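Local coordinates for N-alpha-acetyltransferase 35, NatC auxiliary subunit (Saccharomyces cerevisiae, PDB 6YGA), which serves as the auxiliary subunit of the NatC N-terminal acetyltransferase, the complex that acetylates the N-terminal methionine of the L-A virus Gag protein, at residues R118-L123 against S150-V155; S125-G130 against N189-D194; S359-Y364 against E390-L395; I418-L423 against S437-M442. One frame throughout, in Å; residues are numbered along the deposited sequence.

Four contacts of one largely helical chain illustrate how chemistry follows position in a fold. Interactions 1 and 2 share helix 118-129 and touch where Leu153 meets Pro191; the first is buried and wholly apolar, whereas the second lies at the surface and adds an amide-to-carbonyl hydrogen bond to a leucine core. About 40 to 51 Å away, measured between centres, interactions 3 and 4 are both buried in the region related to TPR repeats and touch each other, the ring of Tyr364 meeting that of Trp438. Interaction 3 sets an aromatic ring against two serines and bridges the helices by water, while interaction 4 relies on tryptophan, threonine methyl and selenomethionine.

Interaction 1: residues R118-L123 against S150-V155; sequences RYTESL and SCILGV
Ile152 is the hub of this contact, its branches spreading over Tyr119, Thr120 and Leu123 on a helix that runs steeply across its own. The apolar contacts divide according to which branch does the touching. At the far end of the longer branch, Ile152 CD1 presses on Tyr119 CB at 3.6 Å, meeting the root of the tyrosine rather than its ring. The shorter branch settles on Thr120, with Ile152 CG2 3.6 Å from Thr120 CA and 3.7 Å from the methyl Thr120 CG2. This division follows from chi1 of -54°, which sets CG2 anti to the backbone N and CG1 anti to the carbonyl carbon. Thr120 and Ile152 meet nearly at right angles, while the side chains of Leu123 and Ile152 run alongside each other, pointing opposite ways. Leu123 CD2 then fits against both neighbours on the second helix, 3.7 Å from Ile152 CG2 and 3.9 Å from Leu153 CD1.

Polar groups take no part in joining the two segments. Thr120 turns its methyl to Ile152, while its hydroxyl bonds to the carbonyls of Val114 and Cys117, just ahead of its own helix. Ring interactions likewise lead outward: Tyr119 packs edge-to-face with Trp137, and it also touches Ile92 of helix 85-104, which reaches Ile152 too through Leu96.

With short-segment axes 9.6 Å apart and inclined at 75°, helices 118-129 and 142-167 form a nearly perpendicular crossing sealed by aliphatic side chains, the kind of joint found in the hydrophobic core of an orthogonally packed helical bundle.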
loop_
_atom_site.group_PDB
_atom_site.type_symbol
_atom_site.label_atom_id
_atom_site.label_comp_id
_atom_site.label_asym_id
_atom_site.label_seq_id
_atom_site.Cartn_x
_atom_site.Cartn_y
_atom_site.Cartn_z
ATOM N N ARG B 118 -22.584 5.047 -18.813
ATOM C CA ARG B 118 -22.791 6.122 -19.779
ATOM C C ARG B 118 -23.609 7.270 -19.203
ATOM O O ARG B 118 -23.520 8.393 -19.710
ATOM C CB ARG B 118 -23.467 5.578 -21.039
ATOM C CG ARG B 118 -22.623 4.568 -21.795
ATOM C CD ARG B 118 -21.331 5.196 -22.281
ATOM N NE ARG B 118 -21.584 6.283 -23.221
ATOM C CZ ARG B 118 -21.754 6.115 -24.528
ATOM N NH1 ARG B 118 -21.697 4.899 -25.056
ATOM N NH2 ARG B 118 -21.978 7.161 -25.310
ATOM N N TYR B 119 -24.398 7.015 -18.157
ATOM C CA TYR B 119 -25.204 8.079 -17.569
ATOM C C TYR B 119 -24.347 9.026 -16.739
ATOM O O TYR B 119 -24.539 10.246 -16.789
ATOM C CB TYR B 119 -26.326 7.483 -16.722
ATOM C CG TYR B 119 -27.368 6.745 -17.531
ATOM C CD1 TYR B 119 -28.418 7.426 -18.134
ATOM C CD2 TYR B 119 -27.300 5.369 -17.696
ATOM C CE1 TYR B 119 -29.372 6.756 -18.877
ATOM C CE2 TYR B 119 -28.250 4.689 -18.437
ATOM C CZ TYR B 119 -29.283 5.389 -19.024
ATOM O OH TYR B 119 -30.232 4.724 -19.764
ATOM N N THR B 120 -23.396 8.483 -15.972
ATOM C CA THR B 120 -22.502 9.336 -15.196
ATOM C C THR B 120 -21.610 10.164 -16.109
ATOM O O THR B 120 -21.319 11.329 -15.813
ATOM C CB THR B 120 -21.656 8.493 -14.239
ATOM O OG1 THR B 120 -20.780 7.647 -14.991
ATOM C CG2 THR B 120 -22.541 7.627 -13.356
ATOM N N GLU B 121 -21.165 9.578 -17.224
ATOM C CA GLU B 121 -20.415 10.344 -18.212
ATOM C C GLU B 121 -21.268 11.465 -18.789
ATOM O O GLU B 121 -20.782 12.585 -18.990
ATOM C CB GLU B 121 -19.916 9.415 -19.323
ATOM C CG GLU B 121 -18.762 9.959 -20.173
ATOM C CD GLU B 121 -19.214 10.852 -21.313
ATOM O OE1 GLU B 121 -20.435 10.934 -21.569
ATOM O OE2 GLU B 121 -18.341 11.473 -21.957
ATOM N N SER B 122 -22.545 11.183 -19.059
ATOM C CA SER B 122 -23.419 12.185 -19.658
ATOM C C SER B 122 -23.663 13.345 -18.700
ATOM O O SER B 122 -23.594 14.516 -19.093
ATOM C CB SER B 122 -24.739 11.537 -20.082
ATOM O OG SER B 122 -25.564 12.453 -20.782
ATOM N N LEU B 123 -23.941 13.040 -17.429
ATOM C CA LEU B 123 -24.185 14.094 -16.447
ATOM C C LEU B 123 -22.932 14.930 -16.205
ATOM O O LEU B 123 -22.996 16.165 -16.177
ATOM C CB LEU B 123 -24.693 13.488 -15.136
ATOM C CG LEU B 123 -24.766 14.417 -13.919
ATOM C CD1 LEU B 123 -25.596 15.659 -14.209
ATOM C CD2 LEU B 123 -25.322 13.678 -12.709
ATOM N N SER B 150 -31.606 11.361 -10.542
ATOM C CA SER B 150 -31.251 11.633 -9.153
ATOM C C SER B 150 -30.214 10.638 -8.648
ATOM O O SER B 150 -29.308 11.007 -7.892
ATOM C CB SER B 150 -32.502 11.605 -8.275
ATOM O OG SER B 150 -33.087 10.315 -8.258
ATOM N N CYS B 151 -30.331 9.369 -9.052
ATOM C CA CYS B 151 -29.337 8.368 -8.669
ATOM C C CYS B 151 -27.951 8.762 -9.157
ATOM O O CYS B 151 -26.988 8.783 -8.381
ATOM C CB CYS B 151 -29.717 6.998 -9.230
ATOM S SG CYS B 151 -31.191 6.248 -8.528
ATOM N N ILE B 152 -27.834 9.073 -10.450
ATOM C CA ILE B 152 -26.542 9.444 -11.019
ATOM C C ILE B 152 -25.985 10.673 -10.317
ATOM O O ILE B 152 -24.781 10.762 -10.048
ATOM C CB ILE B 152 -26.678 9.674 -12.535
ATOM C CG1 ILE B 152 -27.311 8.456 -13.215
ATOM C CG2 ILE B 152 -25.329 10.002 -13.145
ATOM C CD1 ILE B 152 -26.495 7.187 -13.111
ATOM N N LEU B 153 -26.854 11.635 -9.998
ATOM C CA LEU B 153 -26.401 12.842 -9.315
ATOM C C LEU B 153 -25.878 12.525 -7.920
ATOM O O LEU B 153 -24.911 13.142 -7.457
ATOM C CB LEU B 153 -27.538 13.860 -9.246
ATOM C CG LEU B 153 -27.174 15.236 -8.690
ATOM C CD1 LEU B 153 -26.087 15.881 -9.537
ATOM C CD2 LEU B 153 -28.408 16.124 -8.624
ATOM N N GLY B 154 -26.504 11.567 -7.234
ATOM C CA GLY B 154 -26.038 11.205 -5.905
ATOM C C GLY B 154 -24.660 10.574 -5.927
ATOM O O GLY B 154 -23.788 10.923 -5.128
ATOM N N VAL B 155 -24.445 9.634 -6.851
ATOM C CA VAL B 155 -23.137 8.999 -6.974
ATOM C C VAL B 155 -22.092 10.008 -7.436
ATOM O O VAL B 155 -20.953 10.002 -6.955
ATOM C CB VAL B 155 -23.225 7.784 -7.916
ATOM C CG1 VAL B 155 -21.851 7.172 -8.136
ATOM C CG2 VAL B 155 -24.180 6.747 -7.348
#

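Interaction 2: residues S125-G130 against N189-D194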
loop_
_atom_site.group_PDB
_atom_site.type_symbol
_atom_site.label_atom_id
_atom_site.label_comp_id
_atom_site.label_asym_id
_atom_site.label_seq_id
_atom_site.Cartn_x
_atom_site.Cartn_y
_atom_site.Cartn_z
ATOM N N SER B 125 -20.532 15.481 -18.199
ATOM C CA SER B 125 -20.187 16.273 -19.377
ATOM C C SER B 125 -21.018 17.549 -19.455
ATOM O O SER B 125 -20.494 18.616 -19.795
ATOM C CB SER B 125 -20.366 15.438 -20.645
ATOM O OG SER B 125 -19.393 14.409 -20.720
ATOM N N SER B 126 -22.317 17.461 -19.159
ATOM C CA SER B 126 -23.139 18.665 -19.129
ATOM C C SER B 126 -22.791 19.544 -17.934
ATOM O O SER B 126 -22.897 20.773 -18.017
ATOM C CB SER B 126 -24.622 18.298 -19.099
ATOM O OG SER B 126 -25.026 17.905 -17.799
ATOM N N LEU B 127 -22.372 18.934 -16.822
ATOM C CA LEU B 127 -22.025 19.706 -15.634
ATOM C C LEU B 127 -20.748 20.509 -15.842
ATOM O O LEU B 127 -20.572 21.564 -15.223
ATOM C CB LEU B 127 -21.884 18.774 -14.430
ATOM C CG LEU B 127 -22.452 19.241 -13.090
ATOM C CD1 LEU B 127 -23.772 19.961 -13.287
ATOM C CD2 LEU B 127 -22.639 18.045 -12.171
ATOM N N VAL B 128 -19.852 20.030 -16.708
ATOM C CA VAL B 128 -18.624 20.766 -16.998
ATOM C C VAL B 128 -18.948 22.112 -17.637
ATOM O O VAL B 128 -18.320 23.132 -17.324
ATOM C CB VAL B 128 -17.696 19.913 -17.884
ATOM C CG1 VAL B 128 -16.727 20.787 -18.666
ATOM C CG2 VAL B 128 -16.935 18.905 -17.029
ATOM N N LYS B 129 -19.955 22.144 -18.512
ATOM C CA LYS B 129 -20.311 23.384 -19.196
ATOM C C LYS B 129 -20.983 24.372 -18.248
ATOM O O LYS B 129 -20.742 25.582 -18.330
ATOM C CB LYS B 129 -21.215 23.075 -20.389
ATOM C CG LYS B 129 -20.817 21.801 -21.118
ATOM C CD LYS B 129 -21.014 21.920 -22.616
ATOM C CE LYS B 129 -19.965 21.103 -23.351
ATOM N NZ LYS B 129 -18.588 21.495 -22.931
ATOM N N GLY B 130 -21.824 23.877 -17.344
ATOM C CA GLY B 130 -22.510 24.727 -16.389
ATOM C C GLY B 130 -23.513 23.973 -15.539
ATOM O O GLY B 130 -24.472 23.399 -16.057
ATOM N N ASN B 189 -20.102 23.967 -10.544
ATOM C CA ASN B 189 -21.351 23.694 -11.247
ATOM C C ASN B 189 -22.147 22.572 -10.590
ATOM O O ASN B 189 -23.383 22.592 -10.629
ATOM C CB ASN B 189 -21.069 23.356 -12.710
ATOM C CG ASN B 189 -20.448 24.513 -13.473
ATOM O OD1 ASN B 189 -20.673 25.678 -13.150
ATOM N ND2 ASN B 189 -19.668 24.192 -14.499
ATOM N N LEU B 190 -21.474 21.596 -9.996
ATOM C CA LEU B 190 -22.181 20.500 -9.344
ATOM C C LEU B 190 -22.931 21.031 -8.126
ATOM O O LEU B 190 -22.347 21.761 -7.316
ATOM C CB LEU B 190 -21.203 19.399 -8.939
ATOM C CG LEU B 190 -21.801 18.011 -8.693
ATOM C CD1 LEU B 190 -20.829 16.919 -9.110
ATOM C CD2 LEU B 190 -22.201 17.838 -7.240
ATOM N N PRO B 191 -24.208 20.694 -7.962
ATOM C CA PRO B 191 -25.014 21.320 -6.908
ATOM C C PRO B 191 -24.566 20.896 -5.517
ATOM O O PRO B 191 -23.816 19.935 -5.326
ATOM C CB PRO B 191 -26.433 20.829 -7.211
ATOM C CG PRO B 191 -26.235 19.547 -7.938
ATOM C CD PRO B 191 -24.993 19.740 -8.763
ATOM N N GLY B 192 -25.055 21.645 -4.529
ATOM C CA GLY B 192 -24.736 21.385 -3.142
ATOM C C GLY B 192 -25.495 20.198 -2.583
ATOM O O GLY B 192 -26.325 19.576 -3.245
ATOM N N GLN B 193 -25.197 19.889 -1.318
ATOM C CA GLN B 193 -25.768 18.698 -0.693
ATOM C C GLN B 193 -27.285 18.793 -0.589
ATOM O O GLN B 193 -27.990 17.797 -0.798
ATOM C CB GLN B 193 -25.153 18.486 0.689
ATOM C CG GLN B 193 -25.517 17.158 1.331
ATOM C CD GLN B 193 -25.236 17.135 2.820
ATOM O OE1 GLN B 193 -25.583 18.069 3.544
ATOM N NE2 GLN B 193 -24.602 16.066 3.284
ATOM N N ASP B 194 -27.808 19.978 -0.269
ATOM C CA ASP B 194 -29.249 20.125 -0.093
ATOM C C ASP B 194 -30.001 19.796 -1.377
ATOM O O ASP B 194 -31.044 19.133 -1.342
ATOM C CB ASP B 194 -29.579 21.543 0.374
ATOM C CG ASP B 194 -28.893 21.902 1.678
ATOM O OD1 ASP B 194 -28.745 21.010 2.541
ATOM O OD2 ASP B 194 -28.501 23.076 1.841
#
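Leu127 and Leu190 make the close-packed half of this contact, and Asn189 makes the polar half. Leu127 CD2 enters against the leucine opposite, 3.6 Å from Leu190 CG and 3.7 Å from Leu190 CD1. The other methyl turns to the main chain, Leu127 CD1 lying 3.8 Å from Asn189 O. The apolar patch thins out at Pro191, whose CD is 4.5 Å from Leu127 CD2. Behind it stands helix 142-167, with Tyr157 and Lys160 against Leu190 and Leu153 against Pro191.

Toward solvent the packing gives way to a directed bond. Asn189 ND2 donates to Leu127 O at 2.9 Å, an approach nearly in line with the carbonyl (C=O...N 162°) but bent at the hydrogen (139°), with the acceptor tilted 23° out of the amide plane. The same side chain borders the exposed Gly130, where Asn189 ND2 comes to 3.5 Å from Gly130 CA. Just past this glycine, residues 131-134 are not modelled, so the amide grips the chain close to where order is lost.

From Leu190 the backbone runs extended through Pro191 to Gly192, the N-cap residue of helix 193-209. The contact is thus a surface connection within the helical part of the Mak10 family region, joining the C-terminal end of helix 118-129 to the extended lead-in and N-cap of helix 193-209.

Interaction 3: residues S359-Y364 against E390-L395; sequences SYTQFY and ESSNML. With EDO (1,2-ethanediol), chain C.
Tyr364 lies across Ser391 and Ser392, and its side chain can be followed outward atom by atom. At its root, Tyr364 CB is 3.2 Å from Ser392 OG, and the ring begins beside the same oxygen, Tyr364 CG standing 3.6 Å from Ser392 OG. Because chi1 of 163° carries CG anti to the backbone N, the ring extends over the facing helix, presenting one face to Ser392 N and Ser391 CB. Farther out, Tyr364 CE1 and Tyr364 CZ each stand 3.5 Å from Ser391 CB, and the hydroxyl Tyr364 OH reaches 3.6 Å from Ser391 CB. One ring edge, at Tyr364 CD1, has Leu395 CD2 4.1 Å away.

Ser391 thus offers its CB to the ring face, while Ser392 sets its hydroxyl oxygen against the ring's root. Both hydroxyls have partners within their own helix: Ser391 OG bonds to Leu387 O and Ser392 OG to Ile388 O. The polar link between segments is made by a water that donates to Tyr360 O at 2.8 Å and to Ser392 O at 3.2 Å. At the start of the first helix, Ser359 and Gln362 form a capping box whose two bonds are weak.

The short-segment axes of helices 360-372 and 386-402 approach to 8.7 Å at 78°. Helix 433-456 adds a third wall, with Trp438 edge-to-face on the Tyr364 ring and Tyr435 beside it, while helix 406-429 lies against Ser391 and Met394.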
loop_
_atom_site.group_PDB
_atom_site.type_symbol
_atom_site.label_atom_id
_atom_site.label_comp_id
_atom_site.label_asym_id
_atom_site.label_seq_id
_atom_site.Cartn_x
_atom_site.Cartn_y
_atom_site.Cartn_z
ATOM N N SER B 359 -5.361 21.993 21.742
ATOM C CA SER B 359 -4.407 22.396 20.726
ATOM C C SER B 359 -3.374 21.285 20.540
ATOM O O SER B 359 -3.393 20.260 21.230
ATOM C CB SER B 359 -3.758 23.724 21.112
ATOM O OG SER B 359 -2.986 23.594 22.292
ATOM N N TYR B 360 -2.452 21.480 19.594
ATOM C CA TYR B 360 -1.473 20.430 19.323
ATOM C C TYR B 360 -0.526 20.245 20.502
ATOM O O TYR B 360 -0.216 19.110 20.886
ATOM C CB TYR B 360 -0.684 20.738 18.050
ATOM C CG TYR B 360 -1.505 20.727 16.775
ATOM C CD1 TYR B 360 -2.828 20.300 16.776
ATOM C CD2 TYR B 360 -0.954 21.142 15.569
ATOM C CE1 TYR B 360 -3.579 20.294 15.616
ATOM C CE2 TYR B 360 -1.698 21.138 14.404
ATOM C CZ TYR B 360 -3.011 20.712 14.434
ATOM O OH TYR B 360 -3.756 20.708 13.279
ATOM N N THR B 361 -0.064 21.348 21.099
ATOM C CA THR B 361 0.867 21.239 22.217
ATOM C C THR B 361 0.166 20.743 23.478
ATOM O O THR B 361 0.732 19.944 24.233
ATOM C CB THR B 361 1.561 22.580 22.468
ATOM O OG1 THR B 361 0.592 23.569 22.838
ATOM C CG2 THR B 361 2.297 23.035 21.215
ATOM N N GLN B 362 -1.067 21.197 23.722
ATOM C CA GLN B 362 -1.828 20.677 24.855
ATOM C C GLN B 362 -2.027 19.172 24.736
ATOM O O GLN B 362 -1.903 18.439 25.724
ATOM C CB GLN B 362 -3.180 21.382 24.955
ATOM C CG GLN B 362 -3.108 22.824 25.411
ATOM C CD GLN B 362 -4.469 23.485 25.423
ATOM O OE1 GLN B 362 -5.458 22.905 24.971
ATOM N NE2 GLN B 362 -4.530 24.705 25.943
ATOM N N PHE B 363 -2.332 18.698 23.527
ATOM C CA PHE B 363 -2.516 17.269 23.299
ATOM C C PHE B 363 -1.226 16.499 23.553
ATOM O O PHE B 363 -1.248 15.408 24.135
ATOM C CB PHE B 363 -3.013 17.051 21.870
ATOM C CG PHE B 363 -3.376 15.635 21.553
ATOM C CD1 PHE B 363 -4.458 15.026 22.167
ATOM C CD2 PHE B 363 -2.657 14.921 20.609
ATOM C CE1 PHE B 363 -4.801 13.723 21.863
ATOM C CE2 PHE B 363 -2.997 13.621 20.297
ATOM C CZ PHE B 363 -4.071 13.021 20.925
ATOM N N TYR B 364 -0.089 17.057 23.130
ATOM C CA TYR B 364 1.194 16.401 23.361
ATOM C C TYR B 364 1.536 16.367 24.844
ATOM O O TYR B 364 1.974 15.334 25.366
ATOM C CB TYR B 364 2.294 17.112 22.572
ATOM C CG TYR B 364 3.697 16.777 23.033
ATOM C CD1 TYR B 364 4.330 15.617 22.608
ATOM C CD2 TYR B 364 4.390 17.629 23.886
ATOM C CE1 TYR B 364 5.608 15.310 23.026
ATOM C CE2 TYR B 364 5.671 17.329 24.309
ATOM C CZ TYR B 364 6.276 16.168 23.875
ATOM O OH TYR B 364 7.554 15.863 24.290
ATOM N N GLU B 390 7.875 20.784 17.680
ATOM C CA GLU B 390 8.327 19.674 16.849
ATOM C C GLU B 390 7.833 18.340 17.394
ATOM O O GLU B 390 7.406 17.471 16.624
ATOM C CB GLU B 390 9.853 19.684 16.754
ATOM C CG GLU B 390 10.465 18.502 16.010
ATOM C CD GLU B 390 10.551 18.721 14.510
ATOM O OE1 GLU B 390 9.668 19.404 13.950
ATOM O OE2 GLU B 390 11.507 18.209 13.891
ATOM N N SER B 391 7.880 18.160 18.714
ATOM C CA SER B 391 7.409 16.907 19.296
ATOM C C SER B 391 5.916 16.720 19.063
ATOM O O SER B 391 5.461 15.605 18.788
ATOM C CB SER B 391 7.735 16.866 20.787
ATOM O OG SER B 391 9.129 16.994 21.010
ATOM N N SER B 392 5.139 17.805 19.151
ATOM C CA SER B 392 3.697 17.707 18.935
ATOM C C SER B 392 3.379 17.316 17.500
ATOM O O SER B 392 2.485 16.497 17.257
ATOM C CB SER B 392 3.020 19.030 19.284
ATOM O OG SER B 392 3.331 19.419 20.609
ATOM N N ASN B 393 4.092 17.900 16.535
ATOM C CA ASN B 393 3.914 17.503 15.144
ATOM C C ASN B 393 4.322 16.050 14.932
ATOM O O ASN B 393 3.667 15.320 14.179
ATOM C CB ASN B 393 4.713 18.433 14.228
ATOM C CG ASN B 393 4.177 19.853 14.229
ATOM O OD1 ASN B 393 2.983 20.075 14.428
ATOM N ND2 ASN B 393 5.058 20.823 14.001
HETATM N N MSE B 394 5.387 15.611 15.596
HETATM C CA MSE B 394 5.851 14.232 15.488
HETATM C C MSE B 394 4.780 13.268 15.985
HETATM O O MSE B 394 4.559 12.204 15.403
HETATM C CB MSE B 394 7.143 14.042 16.285
HETATM C CG MSE B 394 7.988 12.864 15.833
HETATM SE SE MSE B 394 8.664 13.120 14.026
HETATM C CE MSE B 394 8.099 11.418 13.268
ATOM N N LEU B 395 4.114 13.657 17.074
ATOM C CA LEU B 395 3.083 12.803 17.652
ATOM C C LEU B 395 1.863 12.724 16.745
ATOM O O LEU B 395 1.264 11.654 16.596
ATOM C CB LEU B 395 2.699 13.317 19.040
ATOM C CG LEU B 395 1.599 12.563 19.785
ATOM C CD1 LEU B 395 2.001 11.113 20.032
ATOM C CD2 LEU B 395 1.277 13.267 21.095
HETATM C C1 EDO C . -1.353 18.619 29.598
HETATM O O1 EDO C . -2.409 19.331 28.942
HETATM C C2 EDO C . -1.119 19.165 31.001
HETATM O O2 EDO C . 0.149 18.695 31.471
HETATM O O HOH W 1 0.238 16.733 19.523
#

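Interaction 4: residues I418-L423 against S437-M442. With EDO (1,2-ethanediol), chain D.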
loop_
_atom_site.group_PDB
_atom_site.type_symbol
_atom_site.label_atom_id
_atom_site.label_comp_id
_atom_site.label_asym_id
_atom_site.label_seq_id
_atom_site.Cartn_x
_atom_site.Cartn_y
_atom_site.Cartn_z
ATOM N N ILE B 418 14.391 7.588 13.059
ATOM C CA ILE B 418 15.524 8.503 13.092
ATOM C C ILE B 418 15.095 9.889 13.570
ATOM O O ILE B 418 15.911 10.632 14.125
ATOM C CB ILE B 418 16.217 8.555 11.718
ATOM C CG1 ILE B 418 17.664 9.023 11.879
ATOM C CG2 ILE B 418 15.467 9.466 10.761
ATOM C CD1 ILE B 418 18.468 8.163 12.838
ATOM N N LEU B 419 13.822 10.254 13.390
ATOM C CA LEU B 419 13.354 11.554 13.864
ATOM C C LEU B 419 13.095 11.538 15.367
ATOM O O LEU B 419 13.378 12.524 16.058
ATOM C CB LEU B 419 12.097 11.975 13.103
ATOM C CG LEU B 419 12.292 12.915 11.908
ATOM C CD1 LEU B 419 13.169 12.281 10.844
ATOM C CD2 LEU B 419 10.950 13.314 11.319
ATOM N N TRP B 420 12.557 10.430 15.889
ATOM C CA TRP B 420 12.456 10.274 17.336
ATOM C C TRP B 420 13.833 10.299 17.986
ATOM O O TRP B 420 14.018 10.918 19.041
ATOM C CB TRP B 420 11.738 8.971 17.689
ATOM C CG TRP B 420 10.260 8.975 17.463
ATOM C CD1 TRP B 420 9.554 8.137 16.649
ATOM C CD2 TRP B 420 9.298 9.848 18.070
ATOM N NE1 TRP B 420 8.215 8.437 16.707
ATOM C CE2 TRP B 420 8.032 9.483 17.573
ATOM C CE3 TRP B 420 9.386 10.903 18.984
ATOM C CZ2 TRP B 420 6.864 10.137 17.956
ATOM C CZ3 TRP B 420 8.226 11.550 19.363
ATOM C CH2 TRP B 420 6.981 11.164 18.850
ATOM N N ASP B 421 14.811 9.625 17.371
ATOM C CA ASP B 421 16.160 9.586 17.927
ATOM C C ASP B 421 16.774 10.979 17.973
ATOM O O ASP B 421 17.304 11.403 19.006
ATOM C CB ASP B 421 17.039 8.638 17.108
ATOM C CG ASP B 421 18.375 8.344 17.778
ATOM O OD1 ASP B 421 18.381 7.674 18.833
ATOM O OD2 ASP B 421 19.419 8.776 17.246
ATOM N N SER B 422 16.704 11.707 16.856
ATOM C CA SER B 422 17.231 13.068 16.815
ATOM C C SER B 422 16.523 13.962 17.824
ATOM O O SER B 422 17.154 14.802 18.476
ATOM C CB SER B 422 17.091 13.634 15.402
ATOM O OG SER B 422 17.615 14.945 15.316
ATOM N N LEU B 423 15.210 13.788 17.972
ATOM C CA LEU B 423 14.461 14.580 18.940
ATOM C C LEU B 423 14.903 14.261 20.363
ATOM O O LEU B 423 15.094 15.166 21.185
ATOM C CB LEU B 423 12.967 14.325 18.762
ATOM C CG LEU B 423 12.004 15.370 19.307
ATOM C CD1 LEU B 423 12.316 16.739 18.720
ATOM C CD2 LEU B 423 10.592 14.949 18.962
ATOM N N SER B 437 12.572 11.305 28.392
ATOM C CA SER B 437 12.072 9.996 28.805
ATOM C C SER B 437 10.887 9.559 27.948
ATOM O O SER B 437 10.844 8.423 27.464
ATOM C CB SER B 437 11.694 10.028 30.288
ATOM O OG SER B 437 10.840 8.953 30.636
ATOM N N TRP B 438 9.916 10.454 27.742
ATOM C CA TRP B 438 8.744 10.097 26.947
ATOM C C TRP B 438 9.115 9.846 25.490
ATOM O O TRP B 438 8.576 8.931 24.855
ATOM C CB TRP B 438 7.681 11.191 27.042
ATOM C CG TRP B 438 6.445 10.887 26.248
ATOM C CD1 TRP B 438 5.335 10.222 26.682
ATOM C CD2 TRP B 438 6.195 11.231 24.879
ATOM N NE1 TRP B 438 4.409 10.133 25.671
ATOM C CE2 TRP B 438 4.913 10.745 24.553
ATOM C CE3 TRP B 438 6.930 11.902 23.897
ATOM C CZ2 TRP B 438 4.350 10.911 23.289
ATOM C CZ3 TRP B 438 6.370 12.064 22.642
ATOM C CH2 TRP B 438 5.092 11.571 22.350
ATOM N N THR B 439 10.023 10.657 24.939
ATOM C CA THR B 439 10.498 10.420 23.579
ATOM C C THR B 439 11.163 9.055 23.463
ATOM O O THR B 439 10.969 8.344 22.471
ATOM C CB THR B 439 11.472 11.524 23.160
ATOM O OG1 THR B 439 10.873 12.805 23.391
ATOM C CG2 THR B 439 11.819 11.396 21.681
ATOM N N TYR B 440 11.946 8.669 24.473
ATOM C CA TYR B 440 12.600 7.366 24.438
ATOM C C TYR B 440 11.576 6.240 24.436
ATOM O O TYR B 440 11.726 5.257 23.700
ATOM C CB TYR B 440 13.558 7.228 25.621
ATOM C CG TYR B 440 14.325 5.927 25.641
ATOM C CD1 TYR B 440 15.228 5.614 24.631
ATOM C CD2 TYR B 440 14.158 5.020 26.678
ATOM C CE1 TYR B 440 15.936 4.428 24.651
ATOM C CE2 TYR B 440 14.860 3.835 26.706
ATOM C CZ TYR B 440 15.747 3.542 25.692
ATOM O OH TYR B 440 16.447 2.358 25.723
ATOM N N PHE B 441 10.519 6.375 25.241
ATOM C CA PHE B 441 9.474 5.356 25.264
ATOM C C PHE B 441 8.827 5.192 23.894
ATOM O O PHE B 441 8.596 4.064 23.443
ATOM C CB PHE B 441 8.411 5.707 26.305
ATOM C CG PHE B 441 7.137 4.935 26.135
ATOM C CD1 PHE B 441 7.049 3.617 26.555
ATOM C CD2 PHE B 441 6.033 5.522 25.539
ATOM C CE1 PHE B 441 5.880 2.901 26.391
ATOM C CE2 PHE B 441 4.862 4.812 25.371
ATOM C CZ PHE B 441 4.784 3.500 25.798
HETATM N N MSE B 442 8.519 6.299 23.227
HETATM C CA MSE B 442 7.889 6.247 21.914
HETATM C C MSE B 442 8.827 5.683 20.853
HETATM O O MSE B 442 8.409 4.891 20.008
HETATM C CB MSE B 442 7.409 7.636 21.502
HETATM C CG MSE B 442 6.306 8.176 22.388
HETATM SE SE MSE B 442 4.648 7.176 22.173
HETATM C CE MSE B 442 4.258 7.702 20.338
HETATM C C1 EDO D . 0.606 8.246 26.427
HETATM O O1 EDO D . 1.476 8.368 27.557
HETATM C C2 EDO D . 1.365 7.640 25.252
HETATM O O2 EDO D . 2.462 8.490 24.892
#
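Within the antiparallel pair formed by the consecutive helices 406-429 and 433-456, Trp420 meets Trp438, Thr439 and Met442, the last a selenomethionine here. With chi1 at -74°, Trp420 CG points away from its own carbonyl and the indole swings to the partner helix. Over one face of its six-membered ring sits Met442 CB, 4.2 Å from the Trp420 ring centroid and almost on the ring normal, a CH-pi contact. The outer CZ3-CH2 side of the same ring meets the other indole, Trp420 CZ3 lying 3.8 Å from Trp438 CZ3. The two six-membered rings have centroids 5.8 Å apart and planes at 73°, an oblique pairing.

Nearer the backbone, Thr439 supplies its methyl. Thr439 CG2 lies 3.5 Å from Trp420 O and 3.7 Å from Trp420 CE3, filling the angle between main chain and indole, while the threonine hydroxyl bonds to Tyr435 O. The pyrrole nitrogens lead outside the interface: Trp420 NE1 bonds to Gln416 OE1, and Trp438 NE1 donates at 2.7 Å to O2 of an ethanediol, probably from the crystallisation liquor.

Asp421 adds a salt bridge to Lys443 on the partner helix, and Met394 of helix 386-402, also selenomethionine, packs on Trp420. The short-segment axes approach to 9.3 Å at 161°. Such a near-antiparallel helical hairpin with tryptophans at its interface is consistent with the TPR-like family of this region, whose repeats are built from paired antiparallel helices.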